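PDB 2HNK: SAM-dependent O-methyltransferase from Leptospira interrogans, which probably transfers a methyl group from S-adenosylmethionine to a hydroxyl oxygen of its substrate, and binds S-adenosylhomocysteine. Local coordinates for residues N99-R102 against K103-E107; N108-E111 against N112-F115. All coordinates share one frame; numbering follows the deposited sequence.

Interaction 1 and interaction 2 follow each other in series along the chain, so neither nests in nor crosses the other. Both belong to the beta-alpha-beta unit of strand 87-92, helix 95-107 and strand 114-118 in the Rossmann-like O-methyltransferase fold. Interaction 1 joins successive turns along most of helix 95-107; interaction 2 then closes the short turn leading into strand 114-118, an outermost strand of the sheet within this chain. Their centres lie about 9 Å apart and the two touch, through salt bridges from the turn to the helix and through packing of the first strand residue on the helix's indole.

Interaction 1 of 2, residues N99-R102 against K103-E107; sequences NVAR and KYWKE
Arg102 lies against the rim of the Trp105 indole three residues on, CB and CG near CE3 and the guanidinium beyond them. Its CG stands trans to the main-chain N (chi1 -174°), and a bend at chi3 swings the guanidinium toward the CE3-CZ3 edge. The two planes are 87° apart: Trp105 CZ3 sits 3.8 Å over the centre of one face of the Arg102 guanidinium, and Arg102 CZ lies in the ring plane at its edge. This is an edge-on approach to a cationic face, not a parallel stack.

One face of the same indole covers the main chain of the preceding turn, with Ala101 O 3.3 Å above it toward the rim. Beside it, Ala101 CB meets Trp105 CZ2 at 3.7 Å. Val100 and Tyr104, four residues apart, lie side by side and point the same way, Val100 CG1 to Tyr104 CE1 3.9 Å.

Regular i to i+4 bonds of helix 95-107 underlie these pairs; Trp105 N to Ala101 O, at 2.9 Å and 164°, is nearly straight. Outside partners take the polar ends: Ser75 bonds Trp105 NE1 and Glu33 bonds Tyr104 OH. Glu111 OE1 takes Arg102 NH1 and its OE2 takes Lys106 NZ, the two nitrogens 6.0 Å apart. One carboxylate thus pairs with both cations and probably helps hold the guanidinium at the indole edge.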
# COMPACT_ATOMS: atom_id res chain seq x y z
N ASN C 99 -16.67 -23.40 -3.72
CA ASN C 99 -18.06 -23.39 -4.16
C ASN C 99 -18.84 -22.18 -3.64
O ASN C 99 -19.71 -21.64 -4.35
CB ASN C 99 -18.78 -24.70 -3.80
CG ASN C 99 -18.44 -25.84 -4.74
OD1 ASN C 99 -17.94 -25.61 -5.84
ND2 ASN C 99 -18.69 -27.07 -4.32
N VAL C 100 -18.52 -21.75 -2.41
CA VAL C 100 -19.06 -20.50 -1.87
C VAL C 100 -18.46 -19.31 -2.62
O VAL C 100 -19.18 -18.40 -3.03
CB VAL C 100 -18.80 -20.34 -0.35
CG1 VAL C 100 -19.47 -19.04 0.19
CG2 VAL C 100 -19.28 -21.56 0.42
N ALA C 101 -17.14 -19.32 -2.83
CA ALA C 101 -16.46 -18.28 -3.61
C ALA C 101 -17.13 -18.06 -4.97
O ALA C 101 -17.52 -16.94 -5.28
CB ALA C 101 -14.99 -18.61 -3.78
N ARG C 102 -17.29 -19.14 -5.75
CA ARG C 102 -17.89 -19.03 -7.08
C ARG C 102 -19.33 -18.52 -7.05
O ARG C 102 -19.75 -17.77 -7.94
CB ARG C 102 -17.82 -20.36 -7.85
CG ARG C 102 -18.31 -20.22 -9.28
CD ARG C 102 -18.11 -21.48 -10.09
NE ARG C 102 -16.70 -21.79 -10.34
CZ ARG C 102 -15.91 -21.15 -11.19
NH1 ARG C 102 -16.37 -20.09 -11.87
NH2 ARG C 102 -14.66 -21.54 -11.35
N LYS C 103 -20.08 -18.91 -6.03
CA LYS C 103 -21.40 -18.34 -5.80
C LYS C 103 -21.33 -16.81 -5.85
O LYS C 103 -22.14 -16.17 -6.51
CB LYS C 103 -21.94 -18.82 -4.46
CG LYS C 103 -23.27 -18.20 -4.07
CD LYS C 103 -23.57 -18.46 -2.61
CE LYS C 103 -24.78 -17.68 -2.18
NZ LYS C 103 -25.21 -18.08 -0.81
N TYR C 104 -20.33 -16.23 -5.18
CA TYR C 104 -20.20 -14.77 -5.12
C TYR C 104 -19.54 -14.16 -6.35
O TYR C 104 -19.90 -13.06 -6.75
CB TYR C 104 -19.55 -14.33 -3.81
CG TYR C 104 -20.51 -14.52 -2.67
CD1 TYR C 104 -20.54 -15.72 -1.95
CD2 TYR C 104 -21.45 -13.52 -2.35
CE1 TYR C 104 -21.45 -15.91 -0.92
CE2 TYR C 104 -22.36 -13.71 -1.32
CZ TYR C 104 -22.36 -14.91 -0.61
OH TYR C 104 -23.27 -15.10 0.41
N TRP C 105 -18.59 -14.88 -6.96
CA TRP C 105 -18.07 -14.47 -8.26
C TRP C 105 -19.21 -14.30 -9.28
O TRP C 105 -19.27 -13.30 -10.01
CB TRP C 105 -17.06 -15.49 -8.80
CG TRP C 105 -15.87 -15.77 -7.93
CD1 TRP C 105 -15.34 -14.95 -6.96
CD2 TRP C 105 -15.01 -16.91 -8.00
NE1 TRP C 105 -14.23 -15.53 -6.41
CE2 TRP C 105 -14.00 -16.73 -7.03
CE3 TRP C 105 -15.00 -18.08 -8.78
CZ2 TRP C 105 -12.99 -17.68 -6.81
CZ3 TRP C 105 -14.00 -19.03 -8.56
CH2 TRP C 105 -13.00 -18.82 -7.58
N LYS C 106 -20.12 -15.28 -9.30
CA LYS C 106 -21.27 -15.26 -10.20
C LYS C 106 -22.24 -14.13 -9.87
O LYS C 106 -22.70 -13.43 -10.77
CB LYS C 106 -22.01 -16.60 -10.20
CG LYS C 106 -22.99 -16.78 -11.36
CD LYS C 106 -23.62 -18.18 -11.36
CE LYS C 106 -22.63 -19.29 -11.74
NZ LYS C 106 -22.16 -19.21 -13.16
N GLU C 107 -22.53 -13.96 -8.58
CA GLU C 107 -23.37 -12.84 -8.09
C GLU C 107 -22.85 -11.49 -8.57
O GLU C 107 -23.63 -10.58 -8.84
CB GLU C 107 -23.43 -12.83 -6.57
CG GLU C 107 -24.50 -13.74 -5.97
CD GLU C 107 -24.80 -13.44 -4.49
OE1 GLU C 107 -24.50 -12.31 -4.03
OE2 GLU C 107 -25.34 -14.32 -3.79

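Interaction 2 of 2, residues N108-E111 against N112-F115; sequences NGLE and NKIF
Chi1 of -56° in Ile114 sets CG1 opposite its own carbonyl carbon and lays CG1 and CD1 on the Leu110 backbone, while chi1 of 73° in Asn112 places CG between the main-chain N and the carbonyl carbon and turns ND2 back toward Gly109. Both groups lie where the chain leaves helix 95-107 for strand 114-118. The helix ends in a Schellman motif, in which Gly109 adopts positive phi (62°), a conformation that glycine accepts readily. A single turn of 3-10 helix follows before the strand starts.

Two i to i+3 bonds define that turn. Lys113 N donates to Leu110 O at 3.0 Å, and Ile114 N donates to Glu111 O at 2.9 Å; both donors stand well above the plane of the carbonyl they bond. Ile114 CG1 comes to 3.4 Å from Leu110 O, whereas the contact of Leu110 CB with Ile114 CD1 is looser, at 4.1 Å. The isoleucine therefore packs chiefly against the main chain of the turn.

Beyond the turn, Ile114 touches Ala79, and Leu110 touches Leu76. The extended Glu111 chain runs back to helix 95-107, and Lys113 NZ bonds the carbonyl oxygens of Ala79 and Leu82. Helix end, strand start and helix 73-81 are thereby joined.

At exposed Asn112 and Gly109 one water links the two residues, donating to Gly109 O at 2.6 Å and accepting from Asn112 ND2 at 2.7 Å.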
# COMPACT_ATOMS: atom_id res chain seq x y z
N ASN C 108 -21.53 -11.37 -8.69
CA ASN C 108 -20.91 -10.11 -9.04
C ASN C 108 -20.47 -10.04 -10.50
O ASN C 108 -19.84 -9.07 -10.91
CB ASN C 108 -19.75 -9.84 -8.08
CG ASN C 108 -20.23 -9.54 -6.67
OD1 ASN C 108 -20.66 -8.43 -6.37
ND2 ASN C 108 -20.17 -10.54 -5.80
N GLY C 109 -20.80 -11.08 -11.27
CA GLY C 109 -20.53 -11.13 -12.71
C GLY C 109 -19.06 -11.09 -13.07
O GLY C 109 -18.69 -10.51 -14.09
N LEU C 110 -18.23 -11.71 -12.23
CA LEU C 110 -16.77 -11.61 -12.35
C LEU C 110 -16.07 -12.90 -12.81
O LEU C 110 -14.84 -12.92 -12.96
CB LEU C 110 -16.16 -11.16 -11.01
CG LEU C 110 -16.53 -9.75 -10.51
CD1 LEU C 110 -16.28 -9.63 -9.01
CD2 LEU C 110 -15.77 -8.68 -11.29
N GLU C 111 -16.84 -13.96 -13.02
CA GLU C 111 -16.28 -15.27 -13.38
C GLU C 111 -15.37 -15.27 -14.60
O GLU C 111 -14.37 -16.00 -14.63
CB GLU C 111 -17.39 -16.29 -13.59
CG GLU C 111 -17.99 -16.80 -12.31
CD GLU C 111 -19.13 -17.75 -12.57
OE1 GLU C 111 -18.98 -18.95 -12.28
OE2 GLU C 111 -20.17 -17.28 -13.08
N ASN C 112 -15.71 -14.45 -15.59
CA ASN C 112 -14.91 -14.34 -16.81
C ASN C 112 -13.45 -14.00 -16.51
O ASN C 112 -12.53 -14.47 -17.19
CB ASN C 112 -15.55 -13.35 -17.80
CG ASN C 112 -15.41 -11.89 -17.37
OD1 ASN C 112 -14.60 -11.16 -17.93
ND2 ASN C 112 -16.20 -11.47 -16.39
N LYS C 113 -13.24 -13.23 -15.44
CA LYS C 113 -11.90 -12.77 -15.02
C LYS C 113 -11.16 -13.78 -14.16
O LYS C 113 -9.97 -13.62 -13.91
CB LYS C 113 -12.03 -11.46 -14.24
CG LYS C 113 -12.26 -10.22 -15.11
CD LYS C 113 -12.81 -9.07 -14.27
CE LYS C 113 -12.11 -7.77 -14.61
NZ LYS C 113 -12.66 -6.63 -13.82
N ILE C 114 -11.86 -14.82 -13.70
CA ILE C 114 -11.34 -15.71 -12.65
C ILE C 114 -11.08 -17.13 -13.13
O ILE C 114 -11.92 -17.73 -13.80
CB ILE C 114 -12.29 -15.73 -11.43
CG1 ILE C 114 -12.52 -14.31 -10.90
CG2 ILE C 114 -11.74 -16.63 -10.33
CD1 ILE C 114 -13.63 -14.21 -9.89
N PHE C 115 -9.91 -17.66 -12.74
CA PHE C 115 -9.46 -19.01 -13.06
C PHE C 115 -9.25 -19.79 -11.76
O PHE C 115 -8.66 -19.29 -10.81
CB PHE C 115 -8.13 -18.97 -13.82
CG PHE C 115 -8.22 -18.28 -15.16
CD1 PHE C 115 -8.47 -16.91 -15.25
CD2 PHE C 115 -8.01 -19.01 -16.33
CE1 PHE C 115 -8.54 -16.28 -16.49
CE2 PHE C 115 -8.07 -18.38 -17.58
CZ PHE C 115 -8.34 -17.02 -17.66
O HOH W 1 -16.61 -9.20 -15.07